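Local coordinates for BIFUNCTIONAL PROTEIN Proline utilization A (PutA) (Corynebacterium freiburgense, PDB 5UX5), which catalyses the two-step oxidation of proline to glutamate, with an FAD-dependent proline dehydrogenase and an NAD-dependent L-glutamate gamma-semialdehyde dehydrogenase joined in one chain, at residues A[190-195]-A[208-213]; A[202-206]-A[240-244]; A[952-957]-A[968-972]; A[885-890]-A[1057-1062]. All coordinates share one frame; numbering follows the deposited sequence.

Contacts 1 and 2 lie in the proline dehydrogenase barrel, contacts 3 and 4 in the other half of the chain, with about 40 Å or more between the centres of the two pairs. Contacts 1 and 2 share helix 202-221 and touch where Leu209 meets Val241; contact 1 is buried and mostly aliphatic, while contact 2 is partly buried and edged by a salt bridge. Contacts 3 and 4 meet through the neighbouring antiparallel strands 965-980 and 1056-1064. Contact 4 is buried and built on a tryptophan that takes a lysine over its face; contact 3, partly buried, adds backbone pairing, carboxylate bonds and an aromatic pair.

Contact 1: residues A[190-195]-A[208-213]; sequences ATSVVA and LLKERL
Arg212, on helix 202-221 of the proline dehydrogenase barrel, reaches across to the short turn of helix that follows barrel strand 185-189. Its CB rests on Val193 CG1 at 3.8 Å. The chain then runs extended from CG to NE, antiparallel to the valine side chain, and CD comes near Val193 O. At the tip, NH1 donates to Val193 O at 2.6 Å; the bond is bent, 134° at the hydrogen, yet it lies in the carbonyl plane on a lone pair. The same NH1 packs on Val194 CG2, while Leu208 CD2 covers one face of the guanidinium. NH2 turns to a different partner, Asp164, in a salt bridge that ties the helix to the start of helix 164-178.

Away from the guanidinium the contact is aliphatic. Leu209 holds CG beside its backbone N (chi1 -73°), and its CD2 enters between Ala190 and Val194, 3.8 Å from Ala190 CB and 3.6 Å from Val194 CG2. Val194 sends CG1 back beside its carbonyl carbon, 3.9 Å from Leu208 CD2. One turn further along the helix, Leu213 CD2 meets Val193 CG2 at 3.8 Å.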
loop_
_atom_site.group_PDB
_atom_site.type_symbol
_atom_site.label_atom_id
_atom_site.label_comp_id
_atom_site.label_asym_id
_atom_site.label_seq_id
_atom_site.Cartn_x
_atom_site.Cartn_y
_atom_site.Cartn_z
ATOM N N ALA A 190 1.297 -2.201 -22.579
ATOM C CA ALA A 190 1.690 -0.850 -22.207
ATOM C C ALA A 190 2.672 -0.855 -21.055
ATOM O O ALA A 190 3.665 -0.111 -21.069
ATOM C CB ALA A 190 0.458 -0.030 -21.819
ATOM N N THR A 191 2.427 -1.689 -20.045
ATOM C CA THR A 191 3.340 -1.667 -18.914
ATOM C C THR A 191 4.675 -2.312 -19.227
ATOM O O THR A 191 5.597 -2.190 -18.421
ATOM C CB THR A 191 2.734 -2.371 -17.727
ATOM O OG1 THR A 191 2.671 -3.770 -18.009
ATOM C CG2 THR A 191 1.375 -1.875 -17.536
ATOM N N SER A 192 4.816 -2.980 -20.366
ATOM C CA SER A 192 6.145 -3.376 -20.802
ATOM C C SER A 192 6.849 -2.267 -21.567
ATOM O O SER A 192 8.078 -2.304 -21.689
ATOM C CB SER A 192 6.068 -4.609 -21.699
ATOM O OG SER A 192 5.428 -5.693 -21.056
ATOM N N VAL A 193 6.101 -1.279 -22.066
ATOM C CA VAL A 193 6.689 -0.199 -22.852
ATOM C C VAL A 193 7.046 0.998 -21.972
ATOM O O VAL A 193 8.030 1.697 -22.242
ATOM C CB VAL A 193 5.740 0.177 -24.000
ATOM C CG1 VAL A 193 6.207 1.411 -24.714
ATOM C CG2 VAL A 193 5.644 -0.974 -24.980
ATOM N N VAL A 194 6.270 1.237 -20.923
ATOM C CA VAL A 194 6.548 2.258 -19.923
ATOM C C VAL A 194 6.583 1.570 -18.553
ATOM O O VAL A 194 5.579 1.000 -18.111
ATOM C CB VAL A 194 5.492 3.375 -19.948
ATOM C CG1 VAL A 194 5.694 4.330 -18.781
ATOM C CG2 VAL A 194 5.559 4.125 -21.244
ATOM N N ALA A 195 7.730 1.601 -17.889
ATOM C CA ALA A 195 7.731 1.043 -16.551
ATOM C C ALA A 195 7.155 2.056 -15.580
ATOM O O ALA A 195 7.178 3.262 -15.834
ATOM C CB ALA A 195 9.130 0.649 -16.112
ATOM N N LEU A 208 3.617 9.378 -23.731
ATOM C CA LEU A 208 4.855 8.625 -23.631
ATOM C C LEU A 208 4.740 7.318 -24.393
ATOM O O LEU A 208 5.675 6.918 -25.087
ATOM C CB LEU A 208 5.206 8.373 -22.158
ATOM C CG LEU A 208 6.611 7.811 -21.895
ATOM C CD1 LEU A 208 7.661 8.663 -22.585
ATOM C CD2 LEU A 208 6.951 7.639 -20.434
ATOM N N LEU A 209 3.605 6.639 -24.279
ATOM C CA LEU A 209 3.426 5.360 -24.967
ATOM C C LEU A 209 3.421 5.532 -26.484
ATOM O O LEU A 209 4.016 4.727 -27.214
ATOM C CB LEU A 209 2.137 4.691 -24.477
ATOM C CG LEU A 209 2.218 4.121 -23.048
ATOM C CD1 LEU A 209 0.852 4.143 -22.428
ATOM C CD2 LEU A 209 2.812 2.712 -23.010
ATOM N N LYS A 210 2.764 6.585 -26.972
ATOM C CA LYS A 210 2.761 6.856 -28.393
ATOM C C LYS A 210 4.154 7.228 -28.873
ATOM O O LYS A 210 4.592 6.771 -29.932
ATOM C CB LYS A 210 1.756 7.961 -28.708
ATOM C CG LYS A 210 0.309 7.499 -28.609
ATOM C CD LYS A 210 -0.635 8.560 -29.112
ATOM C CE LYS A 210 -0.373 9.897 -28.449
ATOM N NZ LYS A 210 -1.396 10.927 -28.828
ATOM N N GLU A 211 4.854 8.069 -28.110
ATOM C CA GLU A 211 6.212 8.448 -28.474
ATOM C C GLU A 211 7.121 7.229 -28.569
ATOM O O GLU A 211 8.001 7.158 -29.438
ATOM C CB GLU A 211 6.743 9.454 -27.456
ATOM C CG GLU A 211 8.183 9.838 -27.638
ATOM C CD GLU A 211 8.698 10.635 -26.466
ATOM O OE1 GLU A 211 7.891 11.346 -25.823
ATOM O OE2 GLU A 211 9.910 10.534 -26.178
ATOM N N ARG A 212 6.908 6.246 -27.708
ATOM C CA ARG A 212 7.773 5.075 -27.698
ATOM C C ARG A 212 7.347 3.992 -28.678
ATOM O O ARG A 212 8.212 3.253 -29.167
ATOM C CB ARG A 212 7.840 4.486 -26.287
ATOM C CG ARG A 212 8.639 5.334 -25.334
ATOM C CD ARG A 212 8.705 4.651 -24.007
ATOM N NE ARG A 212 9.582 5.333 -23.073
ATOM C CZ ARG A 212 9.723 4.963 -21.806
ATOM N NH1 ARG A 212 9.028 3.933 -21.361
ATOM N NH2 ARG A 212 10.558 5.607 -20.990
ATOM N N LEU A 213 6.046 3.874 -28.981
ATOM C CA LEU A 213 5.567 2.762 -29.795
ATOM C C LEU A 213 5.539 3.054 -31.297
ATOM O O LEU A 213 5.500 2.104 -32.087
ATOM C CB LEU A 213 4.179 2.321 -29.332
ATOM C CG LEU A 213 4.160 1.372 -28.136
ATOM C CD1 LEU A 213 2.742 1.225 -27.650
ATOM C CD2 LEU A 213 4.718 0.032 -28.557
#

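Contact 2: residues A[202-206]-A[240-244]; sequences IDGNT and HVTIR
Arg244 reaches from helix 239-251 to Asp203 near the start of helix 202-221, and the two form a salt bridge at the edge of this helix pair. NH1 donates to Asp203 OD1 at 2.9 Å, nearly straight at 161°, and the oxygen lies in the guanidinium plane. OD1 receives it on its anti lone pair, the one away from the other carboxylate oxygen. NH2 adds a weak bond to the same OD1 at 3.4 Å. OD1 alone takes both nitrogens; the carboxylate and guanidinium are far from coplanar.

Around the guanidinium, Thr206 OG1 sits over one face, offset toward the rim, and Ile202 CG2 packs against NH1 at 3.5 Å. Ile202 sends its other branch across to helix 239-251, where CD1 meets His240 CB at 4.2 Å and CG1 meets Val241 CB at the same distance. Val241 CG2 touches Asn205 CB.

The next shell fixes these groups. Thr206 OG1 donates to Ile202 O at 2.9 Å from above the carbonyl plane, while Thr206 N approaches that oxygen from the opposite face, so the hydroxyl is tied back to its own helix. CG of Arg244 stands anti to the backbone N (chi1 -178°) and the chain stays extended to NE, which forms a salt bridge with Glu248 one turn on. Leu477 and Leu480 of helix 477-484 cover Ile202.

The helix segments cross at -48°, their axes 9.8 Å apart: two successive outer helices packed side by side around a TIM-type barrel.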
loop_
_atom_site.group_PDB
_atom_site.type_symbol
_atom_site.label_atom_id
_atom_site.label_comp_id
_atom_site.label_asym_id
_atom_site.label_seq_id
_atom_site.Cartn_x
_atom_site.Cartn_y
_atom_site.Cartn_z
ATOM N N ILE A 202 -2.957 10.086 -16.956
ATOM C CA ILE A 202 -3.346 9.354 -18.159
ATOM C C ILE A 202 -2.883 10.093 -19.412
ATOM O O ILE A 202 -2.346 9.464 -20.322
ATOM C CB ILE A 202 -4.869 9.090 -18.190
ATOM C CG1 ILE A 202 -5.183 8.030 -19.233
ATOM C CG2 ILE A 202 -5.658 10.306 -18.555
ATOM C CD1 ILE A 202 -6.587 7.535 -19.179
ATOM N N ASP A 203 -2.947 11.441 -19.412
ATOM C CA ASP A 203 -2.542 12.237 -20.577
ATOM C C ASP A 203 -1.065 12.041 -20.873
ATOM O O ASP A 203 -0.670 11.846 -22.027
ATOM C CB ASP A 203 -2.798 13.742 -20.364
ATOM C CG ASP A 203 -4.271 14.107 -20.099
ATOM O OD1 ASP A 203 -5.192 13.312 -20.369
ATOM O OD2 ASP A 203 -4.509 15.241 -19.633
ATOM N N GLY A 204 -0.235 12.103 -19.830
ATOM C CA GLY A 204 1.193 11.952 -20.009
ATOM C C GLY A 204 1.583 10.531 -20.340
ATOM O O GLY A 204 2.485 10.294 -21.146
ATOM N N ASN A 205 0.927 9.566 -19.710
ATOM C CA ASN A 205 1.215 8.181 -20.037
ATOM C C ASN A 205 0.894 7.894 -21.495
ATOM O O ASN A 205 1.650 7.186 -22.173
ATOM C CB ASN A 205 0.445 7.256 -19.098
ATOM C CG ASN A 205 0.946 7.338 -17.659
ATOM O OD1 ASN A 205 1.679 8.253 -17.287
ATOM N ND2 ASN A 205 0.551 6.378 -16.848
ATOM N N THR A 206 -0.216 8.456 -22.000
ATOM C CA THR A 206 -0.603 8.255 -23.396
ATOM C C THR A 206 0.464 8.784 -24.336
ATOM O O THR A 206 0.860 8.099 -25.283
ATOM C CB THR A 206 -1.935 8.934 -23.708
ATOM O OG1 THR A 206 -2.983 8.336 -22.940
ATOM C CG2 THR A 206 -2.262 8.739 -25.158
ATOM N N HIS A 240 -8.184 2.026 -19.583
ATOM C CA HIS A 240 -8.483 3.222 -20.359
ATOM C C HIS A 240 -7.254 3.779 -21.082
ATOM O O HIS A 240 -7.379 4.295 -22.203
ATOM C CB HIS A 240 -9.158 4.257 -19.475
ATOM C CG HIS A 240 -10.504 3.821 -19.015
ATOM N ND1 HIS A 240 -10.757 3.412 -17.724
ATOM C CD2 HIS A 240 -11.665 3.657 -19.692
ATOM C CE1 HIS A 240 -12.024 3.054 -17.612
ATOM N NE2 HIS A 240 -12.597 3.187 -18.795
ATOM N N VAL A 241 -6.066 3.695 -20.475
ATOM C CA VAL A 241 -4.877 4.219 -21.129
ATOM C C VAL A 241 -4.585 3.439 -22.401
ATOM O O VAL A 241 -4.116 4.007 -23.396
ATOM C CB VAL A 241 -3.668 4.199 -20.185
ATOM C CG1 VAL A 241 -3.333 2.787 -19.840
ATOM C CG2 VAL A 241 -2.461 4.838 -20.874
ATOM N N THR A 242 -4.821 2.119 -22.377
ATOM C CA THR A 242 -4.526 1.300 -23.551
ATOM C C THR A 242 -5.530 1.547 -24.675
ATOM O O THR A 242 -5.137 1.670 -25.838
ATOM C CB THR A 242 -4.497 -0.180 -23.186
ATOM O OG1 THR A 242 -3.574 -0.396 -22.107
ATOM C CG2 THR A 242 -4.057 -0.986 -24.385
ATOM N N ILE A 243 -6.830 1.609 -24.355
ATOM C CA ILE A 243 -7.827 1.949 -25.369
ATOM C C ILE A 243 -7.521 3.314 -25.956
ATOM O O ILE A 243 -7.668 3.540 -27.167
ATOM C CB ILE A 243 -9.244 1.931 -24.780
ATOM C CG1 ILE A 243 -9.701 0.532 -24.442
ATOM C CG2 ILE A 243 -10.219 2.600 -25.728
ATOM C CD1 ILE A 243 -10.849 0.573 -23.493
ATOM N N ARG A 244 -7.134 4.260 -25.096
ATOM C CA ARG A 244 -6.815 5.595 -25.580
ATOM C C ARG A 244 -5.550 5.573 -26.428
ATOM O O ARG A 244 -5.457 6.259 -27.456
ATOM C CB ARG A 244 -6.660 6.554 -24.414
ATOM C CG ARG A 244 -6.393 7.933 -24.844
ATOM C CD ARG A 244 -6.412 8.845 -23.689
ATOM N NE ARG A 244 -5.770 10.106 -24.028
ATOM C CZ ARG A 244 -5.618 11.106 -23.174
ATOM N NH1 ARG A 244 -6.064 10.980 -21.925
ATOM N NH2 ARG A 244 -5.022 12.219 -23.565
#

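Contact 3: residues A[952-957]-A[968-972]; sequences EFGVEQ and VFRYR
Glu952 OE2, near the end of helix 936-953, accepts the hydroxyl of Tyr971 on strand 965-980 at 2.9 Å, using its anti lone pair. Tyr971 OH is also hydrogen-bonded to Asn905, so the phenol is held by two groups. Glu952 CG, anti to the backbone N (chi1 -175°), lies against the tyrosine, 3.3 Å from OH; a bend at chi2 (79°) then directs the carboxylate to the hydroxyl. Phe953 turns its edge to the face of the same ring in a T-shaped pair, with planes 88° apart and centroids 4.8 Å apart; its CD1 lies over the middle of the tyrosine.

Farther along, Gln957 and Phe969 form one antiparallel hydrogen-bonded pair: Gln957 N donates to Phe969 O at 3.0 Å and Phe969 N to Gln957 O at 2.8 Å. Between these two grips, Glu956 and Arg970 run alongside each other. Arg970 NH1 forms a salt bridge with Glu956 OE1 at 3.0 Å, on the syn side but tilted out of the carboxylate plane; the oxygen lies in the guanidinium plane. Arg970 NE is held by Gln1059 of the neighbouring strand.

The whole is a helix-to-strand connection in which the chain leaving helix 936-953 makes a single antiparallel bridge along the edge of strand 965-980.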
loop_
_atom_site.group_PDB
_atom_site.type_symbol
_atom_site.label_atom_id
_atom_site.label_comp_id
_atom_site.label_asym_id
_atom_site.label_seq_id
_atom_site.Cartn_x
_atom_site.Cartn_y
_atom_site.Cartn_z
ATOM N N GLU A 952 -6.391 -10.029 26.575
ATOM C CA GLU A 952 -5.677 -9.128 25.687
ATOM C C GLU A 952 -4.205 -9.528 25.511
ATOM O O GLU A 952 -3.790 -9.944 24.417
ATOM C CB GLU A 952 -5.797 -7.700 26.244
ATOM C CG GLU A 952 -5.184 -6.597 25.361
ATOM C CD GLU A 952 -6.094 -6.223 24.218
ATOM O OE1 GLU A 952 -7.100 -6.943 24.014
ATOM O OE2 GLU A 952 -5.810 -5.235 23.509
ATOM N N PHE A 953 -3.418 -9.465 26.596
ATOM C CA PHE A 953 -1.964 -9.374 26.448
ATOM C C PHE A 953 -1.329 -10.654 25.916
ATOM O O PHE A 953 -0.280 -10.591 25.276
ATOM C CB PHE A 953 -1.339 -8.966 27.782
ATOM C CG PHE A 953 -1.830 -7.639 28.289
ATOM C CD1 PHE A 953 -1.821 -6.528 27.452
ATOM C CD2 PHE A 953 -2.301 -7.499 29.586
ATOM C CE1 PHE A 953 -2.277 -5.310 27.895
ATOM C CE2 PHE A 953 -2.753 -6.289 30.050
ATOM C CZ PHE A 953 -2.747 -5.189 29.208
ATOM N N GLY A 954 -1.900 -11.809 26.200
ATOM C CA GLY A 954 -1.386 -13.071 25.743
ATOM C C GLY A 954 -1.878 -13.491 24.387
ATOM O O GLY A 954 -1.601 -14.615 23.963
ATOM N N VAL A 955 -2.642 -12.651 23.707
ATOM C CA VAL A 955 -3.237 -12.998 22.420
ATOM C C VAL A 955 -2.574 -12.207 21.297
ATOM O O VAL A 955 -2.315 -11.004 21.428
ATOM C CB VAL A 955 -4.754 -12.745 22.402
ATOM C CG1 VAL A 955 -5.320 -13.272 21.116
ATOM C CG2 VAL A 955 -5.429 -13.391 23.617
ATOM N N GLU A 956 -2.324 -12.891 20.180
ATOM C CA GLU A 956 -2.025 -12.238 18.915
ATOM C C GLU A 956 -3.353 -11.993 18.206
ATOM O O GLU A 956 -4.070 -12.939 17.889
ATOM C CB GLU A 956 -1.105 -13.096 18.053
ATOM C CG GLU A 956 0.151 -13.523 18.752
ATOM C CD GLU A 956 1.324 -13.692 17.815
ATOM O OE1 GLU A 956 2.482 -13.714 18.311
ATOM O OE2 GLU A 956 1.101 -13.759 16.581
ATOM N N GLN A 957 -3.680 -10.729 17.971
ATOM C CA GLN A 957 -5.007 -10.297 17.563
ATOM C C GLN A 957 -4.979 -9.644 16.184
ATOM O O GLN A 957 -4.432 -8.547 16.014
ATOM C CB GLN A 957 -5.564 -9.314 18.585
ATOM C CG GLN A 957 -5.966 -9.926 19.894
ATOM C CD GLN A 957 -6.738 -8.935 20.729
ATOM O OE1 GLN A 957 -7.973 -8.950 20.760
ATOM N NE2 GLN A 957 -6.014 -8.032 21.379
ATOM N N VAL A 968 -1.408 -8.474 12.527
ATOM C CA VAL A 968 -1.406 -8.940 13.918
ATOM C C VAL A 968 -1.031 -7.816 14.882
ATOM O O VAL A 968 -0.097 -7.045 14.635
ATOM C CB VAL A 968 -0.444 -10.137 14.066
ATOM C CG1 VAL A 968 -0.186 -10.463 15.489
ATOM C CG2 VAL A 968 -1.037 -11.350 13.368
ATOM N N PHE A 969 -1.754 -7.741 16.001
ATOM C CA PHE A 969 -1.485 -6.789 17.076
ATOM C C PHE A 969 -1.153 -7.594 18.322
ATOM O O PHE A 969 -1.990 -8.360 18.811
ATOM C CB PHE A 969 -2.687 -5.883 17.335
ATOM C CG PHE A 969 -2.457 -4.880 18.416
ATOM C CD1 PHE A 969 -1.739 -3.727 18.159
ATOM C CD2 PHE A 969 -2.940 -5.096 19.708
ATOM C CE1 PHE A 969 -1.502 -2.809 19.172
ATOM C CE2 PHE A 969 -2.704 -4.182 20.724
ATOM C CZ PHE A 969 -1.976 -3.043 20.462
ATOM N N ARG A 970 0.064 -7.442 18.825
ATOM C CA ARG A 970 0.513 -8.271 19.918
ATOM C C ARG A 970 1.362 -7.450 20.866
ATOM O O ARG A 970 1.855 -6.364 20.531
ATOM C CB ARG A 970 1.295 -9.514 19.434
ATOM C CG ARG A 970 2.594 -9.233 18.726
ATOM C CD ARG A 970 3.247 -10.523 18.227
ATOM N NE ARG A 970 4.615 -10.303 17.764
ATOM C CZ ARG A 970 5.496 -11.273 17.531
ATOM N NH1 ARG A 970 5.162 -12.540 17.745
ATOM N NH2 ARG A 970 6.715 -10.981 17.095
ATOM N N TYR A 971 1.550 -8.011 22.060
ATOM C CA TYR A 971 2.377 -7.394 23.076
ATOM C C TYR A 971 3.666 -8.185 23.222
ATOM O O TYR A 971 3.636 -9.415 23.270
ATOM C CB TYR A 971 1.612 -7.324 24.393
ATOM C CG TYR A 971 0.336 -6.509 24.317
ATOM C CD1 TYR A 971 -0.848 -7.073 23.862
ATOM C CD2 TYR A 971 0.329 -5.143 24.653
ATOM C CE1 TYR A 971 -2.028 -6.325 23.798
ATOM C CE2 TYR A 971 -0.842 -4.384 24.577
ATOM C CZ TYR A 971 -2.010 -4.990 24.150
ATOM O OH TYR A 971 -3.168 -4.274 24.086
ATOM N N ARG A 972 4.797 -7.487 23.262
ATOM C CA ARG A 972 6.116 -8.098 23.502
ATOM C C ARG A 972 6.639 -7.703 24.881
ATOM O O ARG A 972 6.378 -6.590 25.353
ATOM C CB ARG A 972 7.173 -7.673 22.471
ATOM C CG ARG A 972 6.799 -7.903 21.046
ATOM C CD ARG A 972 6.569 -9.367 20.829
ATOM N NE ARG A 972 7.802 -10.108 20.659
ATOM C CZ ARG A 972 7.842 -11.429 20.564
ATOM N NH1 ARG A 972 6.703 -12.102 20.635
ATOM N NH2 ARG A 972 9.000 -12.064 20.375
#

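Contact 4: residues A[885-890]-A[1057-1062]; sequences QPFGGW and KEQAVS
The loop 885-890 of the aldehyde dehydrogenase part of the chain, whose Pro-Phe-Gly-Gly run resembles the PFGG motif of that family, packs against strand 1056-1064 near the C-terminus. Trp890 carries most of the contact. Its NE1 donates to Glu1058 O at 3.0 Å, with 154° at the hydrogen; the oxygen lies in the indole plane, so the ring stands edge-on to the strand backbone. Lys1057 lies across the ring and covers one face. Bent at chi3 (-60°), it brings CE over the six-membered ring, 3.6 Å from the centroid in a CH-pi contact, and NZ to 3.9 Å from that centroid in a cation-pi contact. Gln1059 NE2, which donates to Val868 O, also touches Trp890 CH2; its OE1 accepts from Arg970 NE.

At the other end of the loop, Ala1060 CB nestles against Pro886, 4.0 Å from its CD. Gln885 CG meets Ser1062 CB; Gln885 OE1 accepts from Ile881 N, and Gln885 NE2 and Ser1062 OG each bond Asn967 OD1.

Strand 1056-1064 lies between strand 870-873, parallel to it, and strand 965-980, antiparallel to it; Pro886 touches Phe969 on the latter, while Trp890 pairs through its backbone with Gly846 of strand 845-852.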
loop_
_atom_site.group_PDB
_atom_site.type_symbol
_atom_site.label_atom_id
_atom_site.label_comp_id
_atom_site.label_asym_id
_atom_site.label_seq_id
_atom_site.Cartn_x
_atom_site.Cartn_y
_atom_site.Cartn_z
ATOM N N GLN A 885 -2.418 -1.743 10.943
ATOM C CA GLN A 885 -1.042 -1.647 11.442
ATOM C C GLN A 885 -1.004 -0.435 12.360
ATOM O O GLN A 885 -0.709 0.686 11.920
ATOM C CB GLN A 885 -0.027 -1.517 10.305
ATOM C CG GLN A 885 -0.099 -2.639 9.277
ATOM C CD GLN A 885 -0.955 -2.252 8.083
ATOM O OE1 GLN A 885 -1.151 -1.057 7.816
ATOM N NE2 GLN A 885 -1.499 -3.257 7.378
ATOM N N PRO A 886 -1.387 -0.603 13.622
ATOM C CA PRO A 886 -1.174 0.463 14.604
ATOM C C PRO A 886 0.287 0.883 14.600
ATOM O O PRO A 886 1.190 0.046 14.513
ATOM C CB PRO A 886 -1.573 -0.197 15.918
ATOM C CG PRO A 886 -2.493 -1.312 15.505
ATOM C CD PRO A 886 -2.020 -1.794 14.211
ATOM N N PHE A 887 0.533 2.182 14.682
ATOM C CA PHE A 887 1.853 2.706 14.356
ATOM C C PHE A 887 2.540 3.292 15.596
ATOM O O PHE A 887 1.925 4.054 16.358
ATOM C CB PHE A 887 1.733 3.755 13.249
ATOM C CG PHE A 887 3.055 4.184 12.676
ATOM C CD1 PHE A 887 3.692 3.406 11.737
ATOM C CD2 PHE A 887 3.671 5.359 13.102
ATOM C CE1 PHE A 887 4.921 3.788 11.205
ATOM C CE2 PHE A 887 4.889 5.747 12.589
ATOM C CZ PHE A 887 5.519 4.962 11.632
ATOM N N GLY A 888 3.822 2.931 15.791
ATOM C CA GLY A 888 4.622 3.431 16.886
ATOM C C GLY A 888 5.879 2.626 17.108
ATOM O O GLY A 888 5.906 1.441 16.783
ATOM N N GLY A 889 6.945 3.242 17.633
ATOM C CA GLY A 889 8.251 2.627 17.650
ATOM C C GLY A 889 8.780 2.302 19.042
ATOM O O GLY A 889 8.213 2.684 20.065
ATOM N N TRP A 890 9.919 1.626 19.050
ATOM C CA TRP A 890 10.692 1.345 20.244
ATOM C C TRP A 890 11.953 2.210 20.239
ATOM O O TRP A 890 12.242 2.916 19.269
ATOM C CB TRP A 890 11.051 -0.147 20.293
ATOM C CG TRP A 890 9.867 -1.090 20.271
ATOM C CD1 TRP A 890 8.557 -0.753 20.407
ATOM C CD2 TRP A 890 9.894 -2.540 20.162
ATOM N NE1 TRP A 890 7.759 -1.890 20.368
ATOM C CE2 TRP A 890 8.557 -2.992 20.215
ATOM C CE3 TRP A 890 10.913 -3.482 20.001
ATOM C CZ2 TRP A 890 8.217 -4.331 20.113
ATOM C CZ3 TRP A 890 10.577 -4.813 19.920
ATOM C CH2 TRP A 890 9.234 -5.227 19.975
ATOM N N LYS A 1057 5.680 -4.011 25.345
ATOM C CA LYS A 1057 5.870 -3.167 24.176
ATOM C C LYS A 1057 4.896 -3.617 23.090
ATOM O O LYS A 1057 4.945 -4.768 22.640
ATOM C CB LYS A 1057 7.313 -3.279 23.677
ATOM C CG LYS A 1057 8.399 -2.820 24.626
ATOM C CD LYS A 1057 9.756 -3.006 23.958
ATOM C CE LYS A 1057 9.963 -4.470 23.628
ATOM N NZ LYS A 1057 11.380 -4.870 23.377
ATOM N N GLU A 1058 4.041 -2.709 22.642
ATOM C CA GLU A 1058 3.086 -3.070 21.605
ATOM C C GLU A 1058 3.820 -3.281 20.284
ATOM O O GLU A 1058 4.858 -2.653 20.029
ATOM C CB GLU A 1058 2.033 -1.969 21.455
ATOM C CG GLU A 1058 1.251 -1.709 22.726
ATOM C CD GLU A 1058 0.252 -0.572 22.609
ATOM O OE1 GLU A 1058 -0.415 -0.255 23.634
ATOM O OE2 GLU A 1058 0.155 0.022 21.512
ATOM N N GLN A 1059 3.285 -4.182 19.446
ATOM C CA GLN A 1059 3.886 -4.462 18.141
ATOM C C GLN A 1059 2.860 -4.923 17.112
ATOM O O GLN A 1059 2.037 -5.800 17.391
ATOM C CB GLN A 1059 4.980 -5.533 18.249
ATOM C CG GLN A 1059 5.611 -5.934 16.926
ATOM C CD GLN A 1059 6.626 -7.035 17.070
ATOM O OE1 GLN A 1059 6.285 -8.150 17.463
ATOM N NE2 GLN A 1059 7.878 -6.745 16.716
ATOM N N ALA A 1060 2.970 -4.385 15.894
ATOM C CA ALA A 1060 2.159 -4.804 14.754
ATOM C C ALA A 1060 3.009 -5.607 13.781
ATOM O O ALA A 1060 4.082 -5.150 13.385
ATOM C CB ALA A 1060 1.572 -3.598 14.032
ATOM N N VAL A 1061 2.543 -6.805 13.409
ATOM C CA VAL A 1061 3.246 -7.659 12.447
ATOM C C VAL A 1061 2.323 -7.880 11.258
ATOM O O VAL A 1061 1.302 -8.574 11.371
ATOM C CB VAL A 1061 3.675 -9.000 13.043
ATOM C CG1 VAL A 1061 4.602 -9.716 12.077
ATOM C CG2 VAL A 1061 4.342 -8.805 14.398
ATOM N N SER A 1062 2.712 -7.338 10.103
ATOM C CA SER A 1062 1.921 -7.383 8.881
ATOM C C SER A 1062 2.637 -8.260 7.871
ATOM O O SER A 1062 3.786 -7.970 7.522
ATOM C CB SER A 1062 1.716 -5.980 8.326
ATOM O OG SER A 1062 0.991 -6.047 7.121
#